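Local coordinates for LIP (Serratia marcescens, PDB 4A1R), which is a membrane-bound lipoprotein component of the bacterial type VI secretion system, probably of the TssJ family, built as a beta-sandwich, at residues V35-S40 / S63-D68; A89-V94 / S109-E114; R9-F14 / G78-G83; A29-R34 / A96-L101; A47-L52 / K104-S109. All coordinates share one frame; numbering follows the deposited sequence.

Contact 1: residues V35-S40 / S63-D68; sequences VLLLRS and SLLDSD
A classic beta bulge marks the antiparallel pairing of strands 31-38 and 64-72, where L65 and D66 of one strand both face L37 of the other. The evidence lies at L37 O, which accepts from two backbone nitrogens on the same face of its carbonyl plane: L65 N at 2.7 Å and D66 N at 3.2 Å. Before the bulge the register is regular, with V35 and D68 exchanging bonds in both directions. Beyond it the register has slipped by one residue, and R39 N reaches S63 O at 2.8 Å.

L37 and D66 meet through their CB atoms, 3.6 Å apart, while L37 CD2 rests on L65 CB. On the other face of the sheet, L64 CD1 touches L36 CB at 3.8 Å and L38 CD2 at 4.1 Å; L60 and F44 from the two neighbouring helices pack on the same two strand leucines, L36 and L38. At the bulge end, L65 CD2 lies over the centre of the R39 guanidinium face, 3.5 Å from CZ. The bend at chi3 (-133°) carries the R39 head over this methyl, and its NH1 forms a salt bridge with D88. A water donates to both S40 O and S63 OG, the latter also hydrogen-bonded to L60 O. The guanidinium is thus packed against an apolar methyl on one face while D88 meets its charge, which probably restricts its rotation.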
# COMPACT_ATOMS: atom_id res chain seq x y z
N VAL A 35 -2.02 0.91 4.63
CA VAL A 35 -2.55 0.46 3.35
C VAL A 35 -3.93 1.03 3.30
O VAL A 35 -4.73 0.81 4.22
CB VAL A 35 -2.55 -1.09 3.22
CG1 VAL A 35 -3.32 -1.51 1.96
CG2 VAL A 35 -1.15 -1.65 3.17
N LEU A 36 -4.21 1.80 2.24
CA LEU A 36 -5.47 2.49 2.14
C LEU A 36 -6.23 2.04 0.89
O LEU A 36 -5.67 1.98 -0.20
CB LEU A 36 -5.25 4.02 2.12
CG LEU A 36 -4.69 4.73 3.38
CD1 LEU A 36 -3.27 4.33 3.69
CD2 LEU A 36 -4.71 6.23 3.15
N LEU A 37 -7.51 1.73 1.05
CA LEU A 37 -8.34 1.46 -0.10
C LEU A 37 -8.97 2.77 -0.58
O LEU A 37 -9.61 3.51 0.19
CB LEU A 37 -9.41 0.42 0.27
CG LEU A 37 -10.21 -0.13 -0.90
CD1 LEU A 37 -9.36 -1.12 -1.69
CD2 LEU A 37 -11.46 -0.81 -0.35
N LEU A 38 -8.76 3.07 -1.86
CA LEU A 38 -9.08 4.37 -2.41
C LEU A 38 -9.99 4.32 -3.63
O LEU A 38 -9.80 3.48 -4.53
CB LEU A 38 -7.79 5.13 -2.81
CG LEU A 38 -6.71 5.33 -1.73
CD1 LEU A 38 -5.41 5.80 -2.40
CD2 LEU A 38 -7.12 6.30 -0.62
N ARG A 39 -10.95 5.24 -3.63
CA ARG A 39 -11.82 5.53 -4.78
C ARG A 39 -11.03 6.15 -5.90
O ARG A 39 -11.36 5.99 -7.07
CB ARG A 39 -12.90 6.53 -4.39
CG ARG A 39 -14.13 5.93 -3.75
CD ARG A 39 -15.34 6.81 -4.00
NE ARG A 39 -16.09 7.03 -2.78
CZ ARG A 39 -17.04 6.22 -2.31
NH1 ARG A 39 -17.38 5.13 -2.98
NH2 ARG A 39 -17.65 6.51 -1.17
N SER A 40 -10.01 6.92 -5.51
CA SER A 40 -9.15 7.63 -6.45
C SER A 40 -7.86 7.99 -5.70
O SER A 40 -7.87 8.03 -4.47
CB SER A 40 -9.83 8.89 -6.94
OG SER A 40 -10.51 9.52 -5.87
N SER A 63 -12.72 9.94 -1.01
CA SER A 63 -11.77 9.11 -1.73
C SER A 63 -11.25 7.93 -0.89
O SER A 63 -10.80 6.95 -1.44
CB SER A 63 -10.62 9.91 -2.37
OG SER A 63 -9.59 10.21 -1.44
N LEU A 64 -11.39 8.02 0.43
CA LEU A 64 -10.91 6.95 1.29
C LEU A 64 -12.02 5.95 1.66
O LEU A 64 -12.96 6.25 2.38
CB LEU A 64 -10.22 7.51 2.53
CG LEU A 64 -9.72 6.51 3.59
CD1 LEU A 64 -8.58 5.64 3.10
CD2 LEU A 64 -9.38 7.19 4.91
N LEU A 65 -11.86 4.74 1.14
CA LEU A 65 -12.78 3.66 1.42
C LEU A 65 -12.43 2.92 2.69
O LEU A 65 -13.30 2.66 3.51
CB LEU A 65 -12.83 2.69 0.24
CG LEU A 65 -13.33 3.27 -1.08
CD1 LEU A 65 -13.53 2.17 -2.10
CD2 LEU A 65 -14.60 4.09 -0.87
N ASP A 66 -11.16 2.56 2.85
CA ASP A 66 -10.78 1.68 3.96
C ASP A 66 -9.31 1.92 4.27
O ASP A 66 -8.59 2.33 3.39
CB ASP A 66 -10.97 0.22 3.50
CG ASP A 66 -11.25 -0.71 4.65
OD1 ASP A 66 -11.33 -0.24 5.80
OD2 ASP A 66 -11.40 -1.93 4.38
N SER A 67 -8.87 1.66 5.51
CA SER A 67 -7.42 1.67 5.82
C SER A 67 -6.98 0.67 6.90
O SER A 67 -7.74 0.31 7.80
CB SER A 67 -6.92 3.07 6.16
OG SER A 67 -7.57 3.50 7.31
N ASP A 68 -5.74 0.20 6.78
CA ASP A 68 -5.19 -0.76 7.73
C ASP A 68 -3.71 -0.46 7.88
O ASP A 68 -3.18 0.42 7.18
CB ASP A 68 -5.47 -2.21 7.30
CG ASP A 68 -5.46 -3.22 8.49
OD1 ASP A 68 -5.37 -2.84 9.70
OD2 ASP A 68 -5.55 -4.43 8.22
O HOH W 1 -7.08 9.99 -2.93

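Contact 2: residues A89-V94 / S109-E114; sequences ARYIGV and SLPLPE
Three backbone hydrogen bonds join R90-I92 to L110-L112. I92 and L110 form a hydrogen-bonded pair, I92 N to L110 O and L110 N to I92 O each measuring 2.8 Å. The third, L112 N to R90 O, is different: the donor stands 46° out of the carbonyl plane, and a water also donates to R90 O while donating to L112 O at 2.6 Å. Weaker CA-H...O contacts lie between the bonds, such as Y91 CA to L110 O.

This is the hairpin of strands 91-96 and 107-111, the latter an outermost strand of its four-stranded antiparallel sheet. On the other side of strand 91-96, R90 and Y91 both face L38 in a classic beta bulge, where the pairing with strand 31-38 ends.

Apolar contacts divide between the two faces. L112 CD1 touches A89 CB and I92 CD1, both at 3.9 Å, on the face turned to the opposing sheet, where L131 also meets L112. On the other face the Y91 side chain, with CG anti to the carbonyl carbon (chi1 -67°), crosses P111 at a slant, its CE1 3.8 Å from P111 CB.

Among the polar side chains, S109 OG lies 3.3 Å from Y91 CD1 and is hydrogen-bonded to D41. R90 NH1 bonds back to A89 O at 3.1 Å, far above that carbonyl's plane, and also to L87 O.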
# COMPACT_ATOMS: atom_id res chain seq x y z
N ALA A 89 -13.57 0.64 -5.62
CA ALA A 89 -12.17 0.77 -5.30
C ALA A 89 -11.37 0.83 -6.60
O ALA A 89 -11.52 -0.04 -7.44
CB ALA A 89 -11.72 -0.38 -4.45
N ARG A 90 -10.52 1.84 -6.76
CA ARG A 90 -9.68 1.97 -7.97
C ARG A 90 -8.17 1.94 -7.70
O ARG A 90 -7.35 1.71 -8.60
CB ARG A 90 -10.07 3.22 -8.76
CG ARG A 90 -11.50 3.20 -9.31
CD ARG A 90 -11.72 2.02 -10.24
NE ARG A 90 -13.09 1.99 -10.79
CZ ARG A 90 -14.13 1.39 -10.21
NH1 ARG A 90 -14.01 0.76 -9.05
NH2 ARG A 90 -15.32 1.44 -10.79
N TYR A 91 -7.78 2.20 -6.46
CA TYR A 91 -6.34 2.22 -6.11
C TYR A 91 -6.11 1.68 -4.70
O TYR A 91 -6.97 1.83 -3.85
CB TYR A 91 -5.81 3.66 -6.16
CG TYR A 91 -5.79 4.30 -7.55
CD1 TYR A 91 -4.71 4.09 -8.41
CD2 TYR A 91 -6.83 5.12 -7.99
CE1 TYR A 91 -4.68 4.66 -9.68
CE2 TYR A 91 -6.80 5.71 -9.25
CZ TYR A 91 -5.73 5.47 -10.09
OH TYR A 91 -5.69 6.04 -11.34
N ILE A 92 -4.97 1.03 -4.50
CA ILE A 92 -4.42 0.75 -3.14
C ILE A 92 -3.25 1.74 -2.89
O ILE A 92 -2.25 1.73 -3.61
CB ILE A 92 -3.91 -0.72 -3.00
CG1 ILE A 92 -5.00 -1.73 -3.32
CG2 ILE A 92 -3.28 -1.00 -1.64
CD1 ILE A 92 -6.29 -1.55 -2.55
N GLY A 93 -3.40 2.60 -1.88
CA GLY A 93 -2.30 3.52 -1.49
C GLY A 93 -1.47 2.87 -0.39
O GLY A 93 -2.01 2.21 0.51
N VAL A 94 -0.15 3.03 -0.44
CA VAL A 94 0.70 2.44 0.60
C VAL A 94 1.58 3.58 1.09
O VAL A 94 2.12 4.35 0.27
CB VAL A 94 1.56 1.25 0.10
CG1 VAL A 94 2.28 0.57 1.27
CG2 VAL A 94 0.72 0.23 -0.65
N SER A 109 1.01 4.50 -5.00
CA SER A 109 -0.37 4.19 -5.39
C SER A 109 -0.34 3.06 -6.41
O SER A 109 0.37 3.14 -7.41
CB SER A 109 -1.01 5.40 -6.02
OG SER A 109 -2.38 5.15 -6.28
N LEU A 110 -1.11 2.01 -6.16
CA LEU A 110 -1.21 0.90 -7.09
C LEU A 110 -2.62 0.85 -7.69
O LEU A 110 -3.60 0.67 -6.96
CB LEU A 110 -0.91 -0.41 -6.38
CG LEU A 110 0.41 -0.52 -5.62
CD1 LEU A 110 0.32 -1.74 -4.72
CD2 LEU A 110 1.63 -0.59 -6.55
N PRO A 111 -2.73 1.02 -9.03
CA PRO A 111 -4.03 0.94 -9.68
C PRO A 111 -4.57 -0.48 -9.63
O PRO A 111 -3.85 -1.44 -9.94
CB PRO A 111 -3.74 1.34 -11.15
CG PRO A 111 -2.39 1.97 -11.12
CD PRO A 111 -1.66 1.26 -10.01
N LEU A 112 -5.83 -0.59 -9.22
CA LEU A 112 -6.57 -1.83 -9.32
C LEU A 112 -7.09 -2.02 -10.74
O LEU A 112 -7.30 -1.04 -11.46
CB LEU A 112 -7.74 -1.80 -8.35
CG LEU A 112 -7.28 -2.03 -6.92
CD1 LEU A 112 -8.23 -1.39 -5.90
CD2 LEU A 112 -7.13 -3.50 -6.62
N PRO A 113 -7.31 -3.26 -11.16
CA PRO A 113 -7.78 -3.44 -12.53
C PRO A 113 -9.17 -2.84 -12.71
O PRO A 113 -9.95 -2.79 -11.75
CB PRO A 113 -7.84 -4.96 -12.70
CG PRO A 113 -7.86 -5.51 -11.31
CD PRO A 113 -7.04 -4.55 -10.49
N GLU A 114 -9.44 -2.37 -13.93
CA GLU A 114 -10.78 -1.93 -14.31
C GLU A 114 -11.54 -3.05 -15.05
O GLU A 114 -10.92 -4.04 -15.45
CB GLU A 114 -10.69 -0.65 -15.16
CG GLU A 114 -10.95 0.62 -14.37
CD GLU A 114 -10.28 1.86 -14.94
OE1 GLU A 114 -9.29 1.72 -15.70
OE2 GLU A 114 -10.74 2.97 -14.61
O HOH W 2 -7.15 1.54 -11.58

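Contact 3: residues R9-F14 / G78-G83; sequences RYSLVF and GKKLGG
The Y10 ring carries the backbone of G83 on one face: G83 N sits 3.7 Å above the ring plane, offset toward the rim. The F14 ring meets segment 78-83 differently, with K79 O in its plane at the edge, 3.8 Å from F14 CD1. In the one of two R9 conformers described here, and so only tentatively, G83 O lies over the centre of one guanidinium face. Y10 reaches G83 because its CG stands between the backbone N and the carbonyl carbon (chi1 65°), which turns the ring across the paired strand.

Antiparallel hydrogen bonds run in pairs at Y10-G83, L12-L81 and F14-K79. The L12 N to L81 O bond is 2.8 Å long and nearly straight, at 171°. At the end of the pairing G78 and K79 both face F14 in a G1 beta bulge, G78 having positive phi. This joins strands 9-16 and 79-84 at one border of the mixed sheet.

On the face of S11 and V13, V13 CG2 touches K80 CE at 3.7 Å, and one water bridges S11 OG and K80 NZ. The chemistry is therefore divided: the lysine chain and water lie on that face, whereas L12 and F14 pack on the opposing sheet through V35, I33 and V94.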
# COMPACT_ATOMS: atom_id res chain seq x y z
N ARG A 9 -11.11 -9.51 -3.32
CA ARG A 9 -10.11 -9.19 -2.30
C ARG A 9 -8.72 -8.96 -2.85
O ARG A 9 -8.43 -9.24 -4.03
CB ARG A 9 -10.15 -10.15 -1.10
CG ARG A 9 -10.19 -11.64 -1.36
CD ARG A 9 -10.46 -12.41 -0.05
NE ARG A 9 -9.48 -12.11 1.02
CZ ARG A 9 -9.71 -11.35 2.10
NH1 ARG A 9 -10.89 -10.79 2.32
NH2 ARG A 9 -8.74 -11.15 2.98
N TYR A 10 -7.85 -8.39 -2.00
CA TYR A 10 -6.47 -8.08 -2.42
C TYR A 10 -5.52 -8.48 -1.31
O TYR A 10 -5.94 -8.61 -0.13
CB TYR A 10 -6.31 -6.58 -2.72
CG TYR A 10 -6.51 -5.71 -1.49
CD1 TYR A 10 -7.78 -5.27 -1.16
CD2 TYR A 10 -5.44 -5.36 -0.65
CE1 TYR A 10 -8.02 -4.53 -0.01
CE2 TYR A 10 -5.66 -4.60 0.51
CZ TYR A 10 -6.96 -4.18 0.81
OH TYR A 10 -7.28 -3.41 1.90
N SER A 11 -4.25 -8.64 -1.65
CA SER A 11 -3.23 -8.69 -0.61
C SER A 11 -1.87 -8.24 -1.11
O SER A 11 -1.56 -8.32 -2.33
CB SER A 11 -3.14 -10.07 0.03
OG SER A 11 -2.44 -10.94 -0.79
N LEU A 12 -1.08 -7.74 -0.17
CA LEU A 12 0.27 -7.24 -0.43
C LEU A 12 1.21 -8.01 0.44
O LEU A 12 0.95 -8.19 1.65
CB LEU A 12 0.34 -5.75 -0.07
CG LEU A 12 -0.58 -4.79 -0.82
CD1 LEU A 12 -0.39 -3.34 -0.40
CD2 LEU A 12 -0.30 -4.91 -2.30
N VAL A 13 2.32 -8.45 -0.14
CA VAL A 13 3.31 -9.16 0.63
C VAL A 13 4.55 -8.28 0.74
O VAL A 13 5.08 -7.83 -0.28
CB VAL A 13 3.73 -10.47 -0.05
CG1 VAL A 13 4.60 -11.26 0.90
CG2 VAL A 13 2.52 -11.29 -0.46
N PHE A 14 5.04 -8.05 1.96
CA PHE A 14 6.08 -7.04 2.20
C PHE A 14 7.37 -7.71 2.63
O PHE A 14 7.37 -8.66 3.43
CB PHE A 14 5.64 -6.00 3.27
CG PHE A 14 4.61 -5.04 2.80
CD1 PHE A 14 3.24 -5.38 2.83
CD2 PHE A 14 4.98 -3.80 2.30
CE1 PHE A 14 2.28 -4.49 2.38
CE2 PHE A 14 4.02 -2.90 1.84
CZ PHE A 14 2.67 -3.24 1.90
N GLY A 78 8.20 -11.53 3.43
CA GLY A 78 6.92 -12.24 3.24
C GLY A 78 5.80 -11.92 4.20
O GLY A 78 4.92 -12.76 4.46
N LYS A 79 5.79 -10.69 4.72
CA LYS A 79 4.75 -10.32 5.65
C LYS A 79 3.55 -9.87 4.82
O LYS A 79 3.69 -8.96 3.98
CB LYS A 79 5.24 -9.20 6.57
CG LYS A 79 4.17 -8.64 7.48
CD LYS A 79 4.77 -7.82 8.59
CE LYS A 79 4.45 -8.44 9.94
NZ LYS A 79 5.17 -7.80 11.07
N LYS A 80 2.39 -10.50 5.06
CA LYS A 80 1.22 -10.33 4.22
C LYS A 80 0.12 -9.54 4.91
O LYS A 80 -0.25 -9.81 6.06
CB LYS A 80 0.65 -11.71 3.77
CG LYS A 80 -0.56 -11.58 2.86
CD LYS A 80 -0.97 -12.92 2.24
CE LYS A 80 0.06 -13.44 1.24
NZ LYS A 80 -0.40 -14.76 0.66
N LEU A 81 -0.42 -8.56 4.20
CA LEU A 81 -1.59 -7.87 4.67
C LEU A 81 -2.58 -7.81 3.51
O LEU A 81 -2.22 -7.43 2.40
CB LEU A 81 -1.26 -6.45 5.15
CG LEU A 81 -2.39 -5.71 5.88
CD1 LEU A 81 -2.58 -6.27 7.28
CD2 LEU A 81 -2.12 -4.21 5.93
N GLY A 82 -3.83 -8.19 3.78
CA GLY A 82 -4.85 -8.11 2.76
C GLY A 82 -6.20 -7.76 3.32
O GLY A 82 -6.37 -7.68 4.54
N GLY A 83 -7.17 -7.54 2.43
CA GLY A 83 -8.52 -7.23 2.86
C GLY A 83 -9.47 -7.39 1.68
O GLY A 83 -9.06 -7.82 0.60
O HOH W 3 -2.56 -13.78 -0.63

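Contact 4: residues A29-R34 / A96-L101; sequences APIKIR and AEYQNL
E97 OE2 accepts a hydrogen bond from each of two waters, at 2.6 and 2.7 Å. The second of these is held by R34 NH1 as well, in the guanidinium plane; the first reaches K32 NZ only by a weak bond. No direct salt bridge forms: R34 NH1 is 4.4 Å from E97 OE2, and the guanidinium and carboxylate planes are 78° apart. The polar ends have other partners, K32 NZ on Q69, R34 NH1 on L52 O and E97 OE1 on Q53. K32 and E97 instead run side by side, K32 CD lying 3.4 Å from E97 OE1.

Here strand 31-38 parts from strand 91-96, while strand 64-72 stays paired on its other side. I33 and A96 make the last antiparallel pair, E97 N bonds to K32 O at 2.8 Å, and E97 then centres an inverse gamma turn that leads the chain away into the loop before strand 107-111. A further water bridges the two chains beyond this bond, accepting from K32 N and donating to E97 O.

On the apolar side, I31 CD1 sits over the centre of the Y98 ring in a CH-pi contact, 3.5 Å from the centroid and 10° off the normal. With both chi1 (-177°) and chi2 extended, I31 carries this methyl to the ring face. The same CD1 touches A96 CB at 3.8 Å, and I33 CD1 meets that CB too.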
# COMPACT_ATOMS: atom_id res chain seq x y z
N ALA A 29 15.23 0.42 12.22
CA ALA A 29 14.09 0.39 13.13
C ALA A 29 12.84 -0.05 12.39
O ALA A 29 12.72 0.23 11.18
CB ALA A 29 13.87 1.77 13.73
N PRO A 30 11.94 -0.75 13.09
CA PRO A 30 10.69 -1.17 12.47
C PRO A 30 10.02 0.03 11.84
O PRO A 30 10.19 1.15 12.33
CB PRO A 30 9.87 -1.71 13.65
CG PRO A 30 10.90 -2.17 14.64
CD PRO A 30 12.08 -1.26 14.47
N ILE A 31 9.27 -0.19 10.77
CA ILE A 31 8.63 0.92 10.10
C ILE A 31 7.13 0.65 9.99
O ILE A 31 6.70 -0.48 9.75
CB ILE A 31 9.33 1.17 8.73
CG1 ILE A 31 8.73 2.38 8.02
CG2 ILE A 31 9.28 -0.11 7.87
CD1 ILE A 31 9.56 2.92 6.85
N LYS A 32 6.34 1.72 10.19
CA LYS A 32 4.88 1.64 10.13
C LYS A 32 4.46 1.71 8.67
O LYS A 32 4.85 2.66 7.96
CB LYS A 32 4.19 2.77 10.92
CG LYS A 32 2.65 2.70 10.85
CD LYS A 32 1.96 3.84 11.63
CE LYS A 32 1.72 3.43 13.09
NZ LYS A 32 0.52 4.18 13.58
N ILE A 33 3.65 0.73 8.26
CA ILE A 33 3.10 0.68 6.91
C ILE A 33 1.62 0.87 6.99
O ILE A 33 0.95 0.19 7.77
CB ILE A 33 3.39 -0.68 6.23
CG1 ILE A 33 4.89 -1.04 6.27
CG2 ILE A 33 2.83 -0.70 4.80
CD1 ILE A 33 5.78 -0.19 5.38
N ARG A 34 1.09 1.81 6.21
CA ARG A 34 -0.36 1.92 6.09
C ARG A 34 -0.85 1.52 4.70
O ARG A 34 -0.17 1.76 3.72
CB ARG A 34 -0.81 3.33 6.47
CG ARG A 34 -0.38 3.73 7.89
CD ARG A 34 -0.80 5.15 8.18
NE ARG A 34 -2.25 5.31 8.10
CZ ARG A 34 -2.89 6.47 8.09
NH1 ARG A 34 -2.23 7.62 8.12
NH2 ARG A 34 -4.22 6.48 8.02
N ALA A 96 4.74 4.46 4.00
CA ALA A 96 5.76 3.86 4.90
C ALA A 96 6.27 5.05 5.72
O ALA A 96 6.79 6.00 5.15
CB ALA A 96 6.91 3.30 4.10
N GLU A 97 6.12 5.00 7.04
CA GLU A 97 6.46 6.19 7.88
C GLU A 97 7.96 6.16 8.27
O GLU A 97 8.33 5.89 9.43
CB GLU A 97 5.54 6.26 9.11
CG GLU A 97 4.05 6.29 8.74
CD GLU A 97 3.10 6.69 9.88
OE1 GLU A 97 3.55 6.82 11.02
OE2 GLU A 97 1.88 6.86 9.60
N TYR A 98 8.82 6.36 7.27
CA TYR A 98 10.26 6.46 7.52
C TYR A 98 10.55 7.58 8.54
O TYR A 98 9.93 8.65 8.46
CB TYR A 98 11.01 6.82 6.23
CG TYR A 98 11.07 5.69 5.21
CD1 TYR A 98 12.10 4.75 5.25
CD2 TYR A 98 10.09 5.57 4.23
CE1 TYR A 98 12.16 3.73 4.32
CE2 TYR A 98 10.13 4.53 3.31
CZ TYR A 98 11.17 3.61 3.37
OH TYR A 98 11.22 2.57 2.44
N GLN A 99 11.54 7.37 9.40
CA GLN A 99 11.97 8.47 10.34
C GLN A 99 12.65 9.65 9.66
O GLN A 99 12.66 10.78 10.20
CB GLN A 99 12.93 7.93 11.40
CG GLN A 99 12.47 6.75 12.23
CD GLN A 99 13.54 6.38 13.24
OE1 GLN A 99 14.60 7.02 13.29
NE2 GLN A 99 13.26 5.39 14.07
N ASN A 100 13.23 9.41 8.49
CA ASN A 100 13.89 10.46 7.73
C ASN A 100 13.25 10.52 6.37
O ASN A 100 13.69 9.85 5.46
CB ASN A 100 15.38 10.16 7.57
CG ASN A 100 16.18 10.57 8.78
OD1 ASN A 100 16.62 9.72 9.56
ND2 ASN A 100 16.34 11.87 8.96
N LEU A 101 12.21 11.33 6.26
CA LEU A 101 11.35 11.34 5.10
C LEU A 101 12.00 11.86 3.82
O LEU A 101 11.64 11.45 2.70
CB LEU A 101 10.17 12.26 5.40
CG LEU A 101 8.92 11.73 6.07
CD1 LEU A 101 7.95 12.89 6.00
CD2 LEU A 101 8.34 10.49 5.38
O HOH W 4 7.58 4.30 11.29
O HOH W 5 0.20 6.93 11.52
O HOH W 6 0.51 7.95 7.57

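Contact 5: residues A47-L52 / K104-S109; sequences ADFFSL and KTWRIS
W106 offers the face of its six-membered ring to the edge of F49, a T-shaped stack with the planes at 90° and centroids 5.2 Å apart. The nearest atoms are F49 CD1 and W106 CE3, 3.6 Å apart, the phenyl carbon standing toward the rim of the indole. F49 CB adds a CH-pi contact over the same six-membered ring, 4.2 Å from its centroid. F49 has CG anti to its own N (chi1 -175°), which turns the CD1 edge of the phenyl toward the indole face, with CB over the same ring. L52 CD1 approaches the ring edge in its plane, 4.0 Å from W106 CZ3.

W106 CH2 also lies over the centre of the R107 guanidinium, 3.4 Å above its plane. From there R107 NH1 donates to A47 O at 2.8 Å, in the carbonyl plane and on a lone pair, and also bonds to F44 O. R107 NH2 holds a water at 2.7 Å. Two carbonyls thus grip one guanidinium nitrogen, and the overlying indole probably limits its rotation.

D48 is the N-cap of helix 49-60, its OD1 taking bonds from S51 N and S51 OG on opposite faces of the carboxylate plane. The contact sets the junction between helices 42-46 and 49-60 against the start of edge strand 107-111, with L52 reaching I95 on the adjoining strand and L101 packing against both F49 and W106.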
# COMPACT_ATOMS: atom_id res chain seq x y z
N ALA A 47 -1.61 14.95 -0.97
CA ALA A 47 -1.65 15.33 0.45
C ALA A 47 -0.24 15.39 1.08
O ALA A 47 0.68 14.66 0.64
CB ALA A 47 -2.54 14.36 1.21
N ASP A 48 -0.04 16.25 2.08
CA ASP A 48 1.27 16.19 2.76
C ASP A 48 1.37 15.07 3.78
O ASP A 48 0.34 14.54 4.21
CB ASP A 48 1.83 17.55 3.23
CG ASP A 48 0.96 18.27 4.22
OD1 ASP A 48 0.17 17.65 4.95
OD2 ASP A 48 1.11 19.50 4.27
N PHE A 49 2.59 14.67 4.13
CA PHE A 49 2.80 13.58 5.07
C PHE A 49 2.02 13.73 6.37
O PHE A 49 1.33 12.79 6.79
CB PHE A 49 4.27 13.40 5.41
CG PHE A 49 4.55 12.21 6.28
CD1 PHE A 49 4.66 10.92 5.72
CD2 PHE A 49 4.69 12.35 7.66
CE1 PHE A 49 4.93 9.81 6.52
CE2 PHE A 49 4.97 11.24 8.47
CZ PHE A 49 5.09 9.97 7.90
N PHE A 50 2.10 14.91 6.99
CA PHE A 50 1.43 15.09 8.29
C PHE A 50 -0.08 14.85 8.23
O PHE A 50 -0.62 14.14 9.09
CB PHE A 50 1.68 16.47 8.88
CG PHE A 50 1.05 16.64 10.25
CD1 PHE A 50 1.67 16.11 11.38
CD2 PHE A 50 -0.17 17.25 10.39
CE1 PHE A 50 1.09 16.24 12.63
CE2 PHE A 50 -0.77 17.38 11.65
CZ PHE A 50 -0.12 16.88 12.76
N SER A 51 -0.73 15.45 7.24
CA SER A 51 -2.18 15.32 7.02
C SER A 51 -2.65 13.88 6.94
O SER A 51 -3.58 13.48 7.62
CB SER A 51 -2.59 16.04 5.74
OG SER A 51 -2.41 17.43 5.89
N LEU A 52 -1.98 13.10 6.10
CA LEU A 52 -2.24 11.68 5.97
C LEU A 52 -2.00 10.93 7.27
O LEU A 52 -2.81 10.08 7.65
CB LEU A 52 -1.35 11.10 4.85
CG LEU A 52 -1.70 11.39 3.41
CD1 LEU A 52 -0.65 10.81 2.46
CD2 LEU A 52 -3.09 10.85 3.06
N LYS A 104 12.92 9.98 0.24
CA LYS A 104 12.42 8.61 0.29
C LYS A 104 11.09 8.51 -0.43
O LYS A 104 10.29 9.46 -0.42
CB LYS A 104 12.26 8.12 1.74
CG LYS A 104 13.50 8.28 2.60
CD LYS A 104 14.15 6.97 2.96
CE LYS A 104 15.23 7.18 4.01
NZ LYS A 104 15.65 8.63 4.01
N THR A 105 10.85 7.37 -1.09
CA THR A 105 9.53 7.13 -1.67
C THR A 105 8.67 6.54 -0.54
O THR A 105 8.61 5.32 -0.35
CB THR A 105 9.61 6.19 -2.91
OG1 THR A 105 10.56 6.73 -3.85
CG2 THR A 105 8.23 6.06 -3.61
N TRP A 106 8.05 7.44 0.23
CA TRP A 106 7.28 7.03 1.41
C TRP A 106 5.84 6.75 1.09
O TRP A 106 5.08 6.30 1.96
CB TRP A 106 7.37 8.09 2.52
CG TRP A 106 7.01 9.51 2.14
CD1 TRP A 106 7.91 10.54 1.81
CD2 TRP A 106 5.68 10.14 2.08
NE1 TRP A 106 7.24 11.70 1.57
CE2 TRP A 106 5.91 11.53 1.70
CE3 TRP A 106 4.36 9.71 2.33
CZ2 TRP A 106 4.86 12.44 1.55
CZ3 TRP A 106 3.31 10.63 2.16
CH2 TRP A 106 3.55 11.96 1.77
N ARG A 107 5.42 7.06 -0.13
CA ARG A 107 4.03 6.73 -0.60
C ARG A 107 4.04 6.15 -2.02
O ARG A 107 4.79 6.64 -2.91
CB ARG A 107 3.17 7.99 -0.53
CG ARG A 107 2.18 8.25 -1.64
CD ARG A 107 1.59 9.66 -1.53
NE ARG A 107 2.56 10.73 -1.79
CZ ARG A 107 2.38 12.02 -1.49
NH1 ARG A 107 1.23 12.44 -0.93
NH2 ARG A 107 3.35 12.90 -1.75
N ILE A 108 3.23 5.10 -2.23
CA ILE A 108 2.97 4.62 -3.59
C ILE A 108 1.47 4.36 -3.77
O ILE A 108 0.75 4.07 -2.80
CB ILE A 108 3.79 3.35 -3.98
CG1 ILE A 108 3.37 2.11 -3.15
CG2 ILE A 108 5.30 3.60 -4.03
CD1 ILE A 108 4.11 0.83 -3.47
N SER A 109 1.01 4.50 -5.00
CA SER A 109 -0.37 4.19 -5.39
C SER A 109 -0.34 3.06 -6.41
O SER A 109 0.37 3.14 -7.41
CB SER A 109 -1.01 5.40 -6.02
OG SER A 109 -2.38 5.15 -6.28
O HOH W 7 2.68 15.49 -1.51

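Overall arrangement
Four contacts belong to the antiparallel sheet ordered 64-72, 31-38, 91-96, 107-111: contact 1 joins its first two strands, contact 2 its last two, contact 4 lies where the middle pair parts, and contact 5 sets the helices on it. Contact 3 lies in the mixed sheet and meets contacts 1, 2 and 4 across the sandwich core. Contacts 1 and 2 have centres about 9 Å apart and are linked by L36 N to G93 O; the centres of contacts 3 and 5 are about 20 Å apart and the two do not touch. Contact 1 closes before contact 2 opens, whereas contacts 4 and 5 interleave along the chain, tying distant sequence into one compact sandwich.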